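Local structure of lumazine protein (Photobacterium kishitanii, 3A35) at residues G39-V44 / E84-F89; T69-E74 / D177-T182; G104-D109 / I122-D127. The protein binds a lumazine or flavin chromophore and probably acts as an antenna that shifts the light of bacterial luciferase to shorter wavelength. One frame throughout, in Å; residues are numbered along the deposited sequence. Where two conformers were deposited one is given.

Overall arrangement
The chain folds into two lumazine-binding barrels of antiparallel strands, and the three contacts sample the first barrel, the seam between the two, and the second. Contact 1 pairs strand 41-44 with the end of strand 80-84 in the N-terminal repeat. Contact 2 joins the 69-74 loop of that repeat to strand 177-182, so its segments alternate with those of contact 1 along the chain. Contact 3 is nested inside the long loop closed by contact 2 and lies about 9 Å from it, centre to centre; strands 177-182 and 104-114 are sheet neighbours. Contacts 1 and 3 are about 26 Å apart between centres. Riboflavin touches contacts 1 and 2, bound in a pocket of the N-terminal repeat, its ribityl chain reaching toward the seam.

Contact 1: G39-V44 / E84-F89; sequences GTVMLV and EVRPEF. With RBF (riboflavin), chain C.
L43 and E84 face each other as an antiparallel hydrogen-bonded pair. L43 N gives its proton to E84 O at 2.9 Å, and E84 N returns the bond to L43 O at 3.0 Å, both in the plane of the accepting carbonyl. Farther along, the polar link changes character: R86 NH2 reaches V41 O at 3.0 Å, but the N-H...O angle of 125° makes the bond weak and the carbonyl oxygen lies oblique to the guanidinium. A water bridges the same two residues, donating to V41 O and accepting from R86 N, so V41 O receives two donors. The bend of the arginine chain at chi3 (81°) turns the guanidinium back toward V41, whose CB meets it at the edge, 3.7 Å from NH2.

The pairing joins neighbouring strands of the closed six-stranded antiparallel barrel of the N-terminal lumazine-binding repeat, where strand 41-44 is also bonded to strand 47-55 through M42 and L49.

Side-chain packing flanks the backbone bonds. L43 and E84 run side by side on one face, L43 CD1 lying 3.8 Å from E84 OE1; the carboxylate itself is held by the backbone N of K3 and, weakly, that of G4. M42 lies among F28, F61 and L83, and its chain bends at chi3 (-67°) to bring CE into apolar contact with V85 CG2 at 4.0 Å. V41 serves the pocket: both its methyls approach the dimethylbenzene end of riboflavin, CG1 coming 3.8 Å from C7M.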
loop_
_atom_site.group_PDB
_atom_site.type_symbol
_atom_site.label_atom_id
_atom_site.label_comp_id
_atom_site.label_asym_id
_atom_site.label_seq_id
_atom_site.Cartn_x
_atom_site.Cartn_y
_atom_site.Cartn_z
ATOM N N GLY A 39 11.641 11.543 -10.842
ATOM C CA GLY A 39 11.769 10.373 -11.612
ATOM C C GLY A 39 11.929 9.056 -10.890
ATOM O O GLY A 39 11.860 7.950 -11.417
ATOM N N THR A 40 12.147 9.107 -9.538
ATOM C CA THR A 40 12.127 7.906 -8.735
ATOM C C THR A 40 10.800 7.210 -8.876
ATOM O O THR A 40 9.731 7.839 -8.834
ATOM C CB THR A 40 12.278 8.221 -7.265
ATOM O OG1 THR A 40 13.615 8.735 -7.001
ATOM C CG2 THR A 40 11.955 7.043 -6.333
ATOM N N VAL A 41 10.852 5.902 -9.067
ATOM C CA VAL A 41 9.661 5.063 -9.142
ATOM C C VAL A 41 9.711 4.266 -7.850
ATOM O O VAL A 41 10.628 3.516 -7.558
ATOM C CB VAL A 41 9.697 4.117 -10.367
ATOM C CG1 VAL A 41 8.476 3.212 -10.282
ATOM C CG2 VAL A 41 9.556 4.964 -11.590
ATOM N N MET A 42 8.721 4.405 -6.981
ATOM C CA MET A 42 8.679 3.790 -5.643
ATOM C C MET A 42 7.289 3.391 -5.350
ATOM O O MET A 42 6.303 3.717 -6.152
ATOM C CB MET A 42 9.187 4.751 -4.552
ATOM C CG MET A 42 8.286 6.048 -4.484
ATOM S SD MET A 42 8.807 7.165 -3.153
ATOM C CE MET A 42 8.417 6.192 -1.704
ATOM N N LEU A 43 7.114 2.622 -4.285
ATOM C CA LEU A 43 5.735 2.222 -3.880
ATOM C C LEU A 43 5.099 3.162 -2.878
ATOM O O LEU A 43 5.656 3.469 -1.831
ATOM C CB LEU A 43 5.730 0.817 -3.260
ATOM C CG LEU A 43 6.332 -0.254 -4.171
ATOM C CD1 LEU A 43 6.042 -1.619 -3.473
ATOM C CD2 LEU A 43 5.725 -0.286 -5.579
ATOM N N VAL A 44 3.885 3.578 -3.246
ATOM C CA VAL A 44 3.077 4.386 -2.331
ATOM C C VAL A 44 1.783 3.587 -2.111
ATOM O O VAL A 44 1.062 3.238 -3.069
ATOM C CB VAL A 44 2.708 5.733 -3.008
ATOM C CG1 VAL A 44 1.802 6.522 -1.962
ATOM C CG2 VAL A 44 3.948 6.505 -3.305
ATOM N N GLU A 84 7.787 2.851 0.195
ATOM C CA GLU A 84 8.931 1.907 0.089
ATOM C C GLU A 84 9.730 2.276 -1.170
ATOM O O GLU A 84 9.205 2.333 -2.297
ATOM C CB GLU A 84 8.495 0.497 -0.033
ATOM C CG GLU A 84 9.698 -0.495 -0.044
ATOM C CD GLU A 84 9.326 -1.910 -0.255
ATOM O OE1 GLU A 84 8.179 -2.349 -0.365
ATOM O OE2 GLU A 84 10.362 -2.664 -0.486
ATOM N N VAL A 85 11.013 2.586 -0.943
ATOM C CA VAL A 85 11.969 2.842 -2.062
ATOM C C VAL A 85 12.626 1.523 -2.414
ATOM O O VAL A 85 12.788 0.658 -1.587
ATOM C CB VAL A 85 12.960 3.883 -1.583
ATOM C CG1 VAL A 85 14.054 4.158 -2.698
ATOM C CG2 VAL A 85 12.239 5.153 -1.243
ATOM N N ARG A 86 12.911 1.321 -3.656
ATOM C CA ARG A 86 13.507 0.052 -4.105
ATOM C C ARG A 86 14.817 -0.256 -3.381
ATOM O O ARG A 86 15.545 0.692 -3.048
ATOM C CB ARG A 86 13.734 -0.036 -5.601
ATOM C CG ARG A 86 14.706 0.825 -6.179
ATOM C CD ARG A 86 14.822 0.409 -7.680
ATOM N NE ARG A 86 13.656 1.099 -8.256
ATOM C CZ ARG A 86 12.585 0.482 -8.736
ATOM N NH1 ARG A 86 12.493 -0.839 -8.682
ATOM N NH2 ARG A 86 11.582 1.191 -9.177
ATOM N N PRO A 87 15.103 -1.573 -3.176
ATOM C CA PRO A 87 16.382 -1.895 -2.565
ATOM C C PRO A 87 17.566 -1.302 -3.292
ATOM O O PRO A 87 17.629 -1.227 -4.530
ATOM C CB PRO A 87 16.439 -3.442 -2.755
ATOM C CG PRO A 87 14.972 -3.907 -2.642
ATOM C CD PRO A 87 14.195 -2.743 -3.266
ATOM N N GLU A 88 18.498 -0.841 -2.465
ATOM C CA GLU A 88 19.671 -0.102 -2.915
ATOM C C GLU A 88 20.760 -0.976 -3.703
ATOM O O GLU A 88 21.313 -0.617 -4.763
ATOM C CB GLU A 88 20.248 0.521 -1.616
ATOM C CG GLU A 88 19.585 1.759 -1.204
ATOM C CD GLU A 88 20.216 2.798 -2.044
ATOM O OE1 GLU A 88 21.376 3.288 -1.736
ATOM O OE2 GLU A 88 19.598 3.014 -3.070
ATOM N N PHE A 89 21.002 -2.167 -3.175
ATOM C CA PHE A 89 22.172 -2.995 -3.588
ATOM C C PHE A 89 21.597 -4.369 -3.697
ATOM O O PHE A 89 22.311 -5.354 -3.423
ATOM C CB PHE A 89 23.253 -2.877 -2.499
ATOM C CG PHE A 89 23.921 -1.529 -2.564
ATOM C CD1 PHE A 89 24.791 -1.252 -3.614
ATOM C CD2 PHE A 89 23.609 -0.523 -1.672
ATOM C CE1 PHE A 89 25.354 0.005 -3.750
ATOM C CE2 PHE A 89 24.164 0.742 -1.825
ATOM C CZ PHE A 89 25.023 0.996 -2.865
HETATM N N1 RBF C . 0.634 4.886 -12.424
HETATM C C2 RBF C . 0.277 6.159 -12.153
HETATM O O2 RBF C . -0.945 6.482 -12.026
HETATM N N3 RBF C . 1.197 7.177 -11.928
HETATM C C4 RBF C . 2.588 6.917 -11.973
HETATM O O4 RBF C . 3.363 7.858 -11.762
HETATM C C4A RBF C . 2.923 5.599 -12.338
HETATM N N5 RBF C . 4.333 5.318 -12.508
HETATM C C5A RBF C . 4.666 4.008 -12.848
HETATM C C6 RBF C . 6.015 3.778 -13.135
HETATM C C7 RBF C . 6.326 2.442 -13.515
HETATM C C7M RBF C . 7.821 2.215 -13.885
HETATM C C8 RBF C . 5.414 1.433 -13.578
HETATM C C8M RBF C . 5.856 0.073 -13.923
HETATM C C9 RBF C . 4.034 1.688 -13.261
HETATM C C9A RBF C . 3.661 3.007 -12.986
HETATM N N10 RBF C . 2.279 3.332 -12.771
HETATM C C10 RBF C . 1.963 4.642 -12.522
HETATM C "C1'" RBF C . 1.241 2.409 -12.983
HETATM C "C2'" RBF C . 0.604 1.833 -11.735
HETATM O "O2'" RBF C . 1.647 1.232 -10.898
HETATM C "C3'" RBF C . -0.355 0.811 -12.054
HETATM O "O3'" RBF C . -1.364 1.520 -12.956
HETATM C "C4'" RBF C . -1.221 0.366 -10.864
HETATM O "O4'" RBF C . -0.417 -0.444 -9.978
HETATM C "C5'" RBF C . -2.427 -0.478 -11.299
HETATM O "O5'" RBF C . -3.298 -0.788 -10.211
HETATM O O HOH W 1 12.380 3.384 -5.456
#

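Contact 2: T69-E74 / D177-T182; sequences TTTFRE and DVNVET. With RBF (riboflavin), chain C.
N179, the residue most buried by this contact, pushes its carboxamide from strand 177-182 into the backbone of the 69-74 loop. OD1 accepts the proton of T71 N at 2.9 Å, in the carbonyl plane and on a lone pair, with an N-H...O angle of 145°. The same oxygen lies 3.2 Å from T70 CA and beside T70 CB. ND2 donates to N45 O and, weakly, to a water, so partners at both ends of the amide fix which way round it sits. That water also pairs with T71 OG1 at 2.7 Å and rests above the ring of F72, over its centre.

T71 is the loop's main contributor. Its OG1 takes the position between the backbone N and the carbonyl carbon (chi1 63°), which sets the hydroxyl near both the water and the amide oxygen of N179, while CG2 is left to pack on the strand, 3.7 Å from V178 N. T71 O accepts from E74 N, the i to i+3 bond of the 3-10 turn.

These residues bridge the two lumazine-binding repeats: the loop comes from the N-terminal barrel and the strand from the sheet of the C-terminal one, at the seam next to the flavin pocket. On the pocket side T69 OG1 is hydrogen-bonded to the terminal ribityl hydroxyl O5' of riboflavin at 2.6 Å, and T70 CG2 also nears that oxygen, while the hydroxyl of T70 is bonded to A66 O.

D177 completes the interface with its CB, 3.8 Å from T71 CG2. Its carboxylate turns to T107 OG1 of the neighbouring strand, and the like-charged E74 OE2 stays 5.0 Å from D177 OD2.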
loop_
_atom_site.group_PDB
_atom_site.type_symbol
_atom_site.label_atom_id
_atom_site.label_comp_id
_atom_site.label_asym_id
_atom_site.label_seq_id
_atom_site.Cartn_x
_atom_site.Cartn_y
_atom_site.Cartn_z
ATOM N N THR A 69 -7.838 1.586 -10.343
ATOM C CA THR A 69 -7.648 0.257 -9.690
ATOM C C THR A 69 -6.942 0.387 -8.316
ATOM O O THR A 69 -6.489 -0.586 -7.762
ATOM C CB THR A 69 -6.699 -0.577 -10.601
ATOM O OG1 THR A 69 -5.604 0.208 -11.016
ATOM C CG2 THR A 69 -7.499 -1.030 -11.857
ATOM N N THR A 70 -7.000 1.609 -7.769
ATOM C CA THR A 70 -6.366 1.897 -6.447
ATOM C C THR A 70 -7.232 2.824 -5.617
ATOM O O THR A 70 -8.225 3.385 -6.130
ATOM C CB THR A 70 -4.958 2.596 -6.645
ATOM O OG1 THR A 70 -5.193 3.839 -7.339
ATOM C CG2 THR A 70 -4.009 1.718 -7.492
ATOM N N THR A 71 -6.825 3.049 -4.369
ATOM C CA THR A 71 -7.595 3.918 -3.461
ATOM C C THR A 71 -7.343 5.372 -3.637
ATOM O O THR A 71 -8.012 6.213 -2.933
ATOM C CB THR A 71 -7.366 3.424 -2.023
ATOM O OG1 THR A 71 -5.983 3.607 -1.786
ATOM C CG2 THR A 71 -7.768 1.996 -1.871
ATOM N N PHE A 72 -6.314 5.770 -4.423
ATOM C CA PHE A 72 -5.915 7.186 -4.400
ATOM C C PHE A 72 -7.064 8.207 -4.659
ATOM O O PHE A 72 -7.111 9.221 -3.945
ATOM C CB PHE A 72 -4.846 7.429 -5.423
ATOM C CG PHE A 72 -3.526 6.797 -5.050
ATOM C CD1 PHE A 72 -2.758 7.363 -4.053
ATOM C CD2 PHE A 72 -3.102 5.630 -5.643
ATOM C CE1 PHE A 72 -1.508 6.760 -3.732
ATOM C CE2 PHE A 72 -1.874 5.033 -5.309
ATOM C CZ PHE A 72 -1.099 5.574 -4.338
ATOM N N ARG A 73 -8.008 7.802 -5.485
ATOM C CA ARG A 73 -9.046 8.737 -5.969
ATOM C C ARG A 73 -9.784 9.222 -4.781
ATOM O O ARG A 73 -10.199 10.453 -4.792
ATOM C CB ARG A 73 -9.902 7.966 -6.986
ATOM C CG ARG A 73 -11.127 8.775 -7.592
ATOM C CD ARG A 73 -11.786 8.035 -8.714
ATOM N NE ARG A 73 -11.894 6.567 -8.525
ATOM C CZ ARG A 73 -11.890 5.690 -9.531
ATOM N NH1 ARG A 73 -11.787 6.164 -10.761
ATOM N NH2 ARG A 73 -12.028 4.389 -9.325
ATOM N N GLU A 74 -9.953 8.359 -3.766
ATOM C CA GLU A 74 -10.794 8.716 -2.582
ATOM C C GLU A 74 -10.024 9.065 -1.396
ATOM O O GLU A 74 -10.613 9.270 -0.353
ATOM C CB GLU A 74 -11.641 7.543 -2.169
ATOM C CG GLU A 74 -13.095 7.707 -2.228
ATOM C CD GLU A 74 -13.557 7.169 -3.484
ATOM O OE1 GLU A 74 -13.188 7.846 -4.480
ATOM O OE2 GLU A 74 -14.276 6.107 -3.475
ATOM N N ASP A 177 -10.996 0.960 2.517
ATOM C CA ASP A 177 -10.483 0.452 1.245
ATOM C C ASP A 177 -8.984 0.355 1.269
ATOM O O ASP A 177 -8.269 1.139 1.864
ATOM C CB ASP A 177 -10.911 1.279 0.070
ATOM C CG ASP A 177 -12.421 1.131 -0.273
ATOM O OD1 ASP A 177 -13.131 0.238 0.209
ATOM O OD2 ASP A 177 -12.878 1.960 -1.065
ATOM N N VAL A 178 -8.490 -0.718 0.603
ATOM C CA VAL A 178 -7.014 -1.037 0.532
ATOM C C VAL A 178 -6.661 -1.442 -0.879
ATOM O O VAL A 178 -7.467 -1.961 -1.632
ATOM C CB VAL A 178 -6.664 -2.149 1.518
ATOM C CG1 VAL A 178 -6.921 -1.808 2.941
ATOM C CG2 VAL A 178 -7.369 -3.474 1.163
ATOM N N ASN A 179 -5.386 -1.196 -1.207
ATOM C CA ASN A 179 -4.797 -1.683 -2.493
ATOM C C ASN A 179 -4.308 -3.094 -2.303
ATOM O O ASN A 179 -3.500 -3.367 -1.399
ATOM C CB ASN A 179 -3.565 -0.841 -2.866
ATOM C CG ASN A 179 -3.926 0.609 -3.209
ATOM O OD1 ASN A 179 -5.074 0.905 -3.662
ATOM N ND2 ASN A 179 -2.964 1.507 -3.138
ATOM N N VAL A 180 -4.781 -3.997 -3.183
ATOM C CA VAL A 180 -4.296 -5.437 -3.094
ATOM C C VAL A 180 -3.420 -5.765 -4.265
ATOM O O VAL A 180 -3.745 -5.419 -5.454
ATOM C CB VAL A 180 -5.581 -6.340 -3.082
ATOM C CG1 VAL A 180 -5.140 -7.851 -3.099
ATOM C CG2 VAL A 180 -6.539 -5.989 -1.988
ATOM N N GLU A 181 -2.284 -6.397 -3.927
ATOM C CA GLU A 181 -1.388 -6.944 -4.971
ATOM C C GLU A 181 -1.384 -8.450 -4.700
ATOM O O GLU A 181 -0.936 -8.933 -3.669
ATOM C CB GLU A 181 0.045 -6.412 -4.985
ATOM C CG GLU A 181 0.832 -7.082 -6.119
ATOM C CD GLU A 181 2.105 -6.536 -6.352
ATOM O OE1 GLU A 181 2.560 -5.504 -5.877
ATOM O OE2 GLU A 181 2.862 -7.264 -7.082
ATOM N N THR A 182 -1.941 -9.215 -5.650
ATOM C CA THR A 182 -1.844 -10.676 -5.559
ATOM C C THR A 182 -0.536 -11.117 -6.246
ATOM O O THR A 182 -0.055 -10.516 -7.222
ATOM C CB THR A 182 -3.036 -11.353 -6.223
ATOM O OG1 THR A 182 -3.046 -10.948 -7.593
ATOM C CG2 THR A 182 -4.345 -10.890 -5.523
HETATM N N1 RBF C . 0.634 4.886 -12.424
HETATM C C2 RBF C . 0.277 6.159 -12.153
HETATM O O2 RBF C . -0.945 6.482 -12.026
HETATM N N3 RBF C . 1.197 7.177 -11.928
HETATM C C4 RBF C . 2.588 6.917 -11.973
HETATM O O4 RBF C . 3.363 7.858 -11.762
HETATM C C4A RBF C . 2.923 5.599 -12.338
HETATM N N5 RBF C . 4.333 5.318 -12.508
HETATM C C5A RBF C . 4.666 4.008 -12.848
HETATM C C6 RBF C . 6.015 3.778 -13.135
HETATM C C7 RBF C . 6.326 2.442 -13.515
HETATM C C7M RBF C . 7.821 2.215 -13.885
HETATM C C8 RBF C . 5.414 1.433 -13.578
HETATM C C8M RBF C . 5.856 0.073 -13.923
HETATM C C9 RBF C . 4.034 1.688 -13.261
HETATM C C9A RBF C . 3.661 3.007 -12.986
HETATM N N10 RBF C . 2.279 3.332 -12.771
HETATM C C10 RBF C . 1.963 4.642 -12.522
HETATM C "C1'" RBF C . 1.241 2.409 -12.983
HETATM C "C2'" RBF C . 0.604 1.833 -11.735
HETATM O "O2'" RBF C . 1.647 1.232 -10.898
HETATM C "C3'" RBF C . -0.355 0.811 -12.054
HETATM O "O3'" RBF C . -1.364 1.520 -12.956
HETATM C "C4'" RBF C . -1.221 0.366 -10.864
HETATM O "O4'" RBF C . -0.417 -0.444 -9.978
HETATM C "C5'" RBF C . -2.427 -0.478 -11.299
HETATM O "O5'" RBF C . -3.298 -0.788 -10.211
HETATM O O HOH W 2 -3.504 4.369 -2.398
#

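Contact 3: G104-D109 / I122-D127; sequences GVATVD and IKIPKD
Strands 104-114 and 117-123 form an antiparallel beta hairpin in the C-terminal lumazine-binding repeat, and the two segments cover its open end. T107 and K123 make a hydrogen-bonded pair whose two bonds are unequal: K123 N donates to T107 O at 2.9 Å, tilted 22° from the carbonyl plane, whereas T107 N reaches K123 O at 3.3 Å and is weak though fairly straight. V108 and I122 follow as a non-hydrogen-bonded pair with CA atoms 4.4 Å apart. Past K123 the second segment leaves the strand, and the touching parts run 125° apart end to end. Along its other side strand 104-114 is bonded to strand 177-182, as between A106 and V178.

A106 carries most of the apolar packing between the segments. Its CB points at the second segment and touches I122 CG2 at 3.6 Å, with I124 CD1 and P125 CD as further neighbours, and lies slightly nearer still to K123 O, at 3.4 Å. I124 starts away from the strand, yet its CG1 branch, bent again at chi2 (-55°), brings CD1 back to that methyl. I122 and I124 also pack on I155 of strand 154-160, joining the hairpin to the next strand of the sheet.

At the solvent-facing side D109 and K123 approach each other at a slant, D109 OD1 and K123 NZ 4.2 Å apart, beyond a salt bridge; D109 OD1 also makes a long, weak ion pair with K174 NZ. Where the strands diverge, the ring of P125 fills in against the backbone, its CG 3.4 Å from V105 O.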
loop_
_atom_site.group_PDB
_atom_site.type_symbol
_atom_site.label_atom_id
_atom_site.label_comp_id
_atom_site.label_asym_id
_atom_site.label_seq_id
_atom_site.Cartn_x
_atom_site.Cartn_y
_atom_site.Cartn_z
ATOM N N GLY A 104 -6.323 -4.456 -7.601
ATOM C CA GLY A 104 -7.573 -3.714 -7.501
ATOM C C GLY A 104 -7.785 -3.383 -6.026
ATOM O O GLY A 104 -6.929 -3.637 -5.146
ATOM N N VAL A 105 -8.892 -2.724 -5.721
ATOM C CA VAL A 105 -9.265 -2.339 -4.401
ATOM C C VAL A 105 -10.074 -3.414 -3.717
ATOM O O VAL A 105 -10.977 -4.037 -4.313
ATOM C CB VAL A 105 -10.017 -1.045 -4.473
ATOM C CG1 VAL A 105 -10.477 -0.606 -3.130
ATOM C CG2 VAL A 105 -9.185 0.073 -4.992
ATOM N N ALA A 106 -9.810 -3.593 -2.467
ATOM C CA ALA A 106 -10.700 -4.440 -1.558
ATOM C C ALA A 106 -11.057 -3.708 -0.311
ATOM O O ALA A 106 -10.613 -2.550 -0.081
ATOM C CB ALA A 106 -10.052 -5.790 -1.268
ATOM N N THR A 107 -11.850 -4.272 0.632
ATOM C CA THR A 107 -12.375 -3.467 1.720
ATOM C C THR A 107 -12.249 -4.259 2.994
ATOM O O THR A 107 -12.619 -5.458 3.028
ATOM C CB THR A 107 -13.866 -3.171 1.446
ATOM O OG1 THR A 107 -13.928 -2.419 0.237
ATOM C CG2 THR A 107 -14.478 -2.307 2.519
ATOM N N VAL A 108 -11.809 -3.644 4.032
ATOM C CA VAL A 108 -11.625 -4.281 5.379
ATOM C C VAL A 108 -13.046 -4.666 5.878
ATOM O O VAL A 108 -13.922 -3.813 6.049
ATOM C CB VAL A 108 -10.945 -3.364 6.306
ATOM C CG1 VAL A 108 -10.909 -3.907 7.734
ATOM C CG2 VAL A 108 -9.518 -3.078 5.807
ATOM N N ASP A 109 -13.198 -5.952 6.198
ATOM C CA ASP A 109 -14.470 -6.478 6.755
ATOM C C ASP A 109 -14.424 -6.299 8.284
ATOM O O ASP A 109 -15.491 -6.121 8.945
ATOM C CB ASP A 109 -14.591 -7.968 6.450
ATOM C CG ASP A 109 -15.768 -8.656 7.227
ATOM O OD1 ASP A 109 -16.905 -8.538 6.734
ATOM O OD2 ASP A 109 -15.577 -9.244 8.330
ATOM N N ILE A 122 -10.265 -9.100 5.106
ATOM C CA ILE A 122 -10.438 -8.242 3.961
ATOM C C ILE A 122 -11.400 -8.927 3.011
ATOM O O ILE A 122 -11.141 -10.046 2.625
ATOM C CB ILE A 122 -9.067 -7.985 3.244
ATOM C CG1 ILE A 122 -8.036 -7.319 4.228
ATOM C CG2 ILE A 122 -9.346 -7.157 1.954
ATOM C CD1 ILE A 122 -6.755 -6.863 3.647
ATOM N N LYS A 123 -12.478 -8.276 2.609
ATOM C CA LYS A 123 -13.425 -8.864 1.679
ATOM C C LYS A 123 -13.008 -8.562 0.245
ATOM O O LYS A 123 -12.876 -7.353 -0.133
ATOM C CB LYS A 123 -14.861 -8.367 1.963
ATOM C CG LYS A 123 -15.886 -9.058 1.133
ATOM C CD LYS A 123 -17.339 -8.626 1.561
ATOM C CE LYS A 123 -17.693 -9.304 2.874
ATOM N NZ LYS A 123 -19.140 -9.171 3.269
ATOM N N ILE A 124 -12.902 -9.580 -0.600
ATOM C CA ILE A 124 -12.376 -9.471 -1.947
ATOM C C ILE A 124 -13.586 -9.311 -2.873
ATOM O O ILE A 124 -14.506 -10.164 -2.783
ATOM C CB ILE A 124 -11.487 -10.674 -2.292
ATOM C CG1 ILE A 124 -10.284 -10.820 -1.294
ATOM C CG2 ILE A 124 -11.078 -10.615 -3.792
ATOM C CD1 ILE A 124 -9.279 -9.599 -1.063
ATOM N N PRO A 125 -13.729 -8.227 -3.644
ATOM C CA PRO A 125 -14.935 -8.153 -4.494
ATOM C C PRO A 125 -14.804 -9.148 -5.652
ATOM O O PRO A 125 -13.697 -9.666 -5.887
ATOM C CB PRO A 125 -14.955 -6.711 -4.975
ATOM C CG PRO A 125 -13.523 -6.266 -4.845
ATOM C CD PRO A 125 -12.881 -7.013 -3.756
ATOM N N LYS A 126 -15.944 -9.472 -6.309
ATOM C CA LYS A 126 -15.967 -10.641 -7.204
ATOM C C LYS A 126 -15.104 -10.378 -8.449
ATOM O O LYS A 126 -14.486 -11.295 -8.999
ATOM C CB LYS A 126 -17.391 -11.036 -7.654
ATOM C CG LYS A 126 -18.520 -11.052 -6.579
ATOM C CD LYS A 126 -19.634 -12.095 -6.887
ATOM C CE LYS A 126 -19.912 -12.326 -8.416
ATOM N NZ LYS A 126 -21.226 -13.089 -8.639
ATOM N N ASP A 127 -15.056 -9.132 -8.882
ATOM C CA ASP A 127 -14.262 -8.878 -10.049
ATOM C C ASP A 127 -12.846 -8.432 -9.778
ATOM O O ASP A 127 -12.268 -7.673 -10.560
ATOM C CB ASP A 127 -14.997 -7.983 -11.027
ATOM C CG ASP A 127 -15.452 -8.755 -12.206
ATOM O OD1 ASP A 127 -14.781 -8.550 -13.255
ATOM O OD2 ASP A 127 -16.375 -9.625 -12.058
#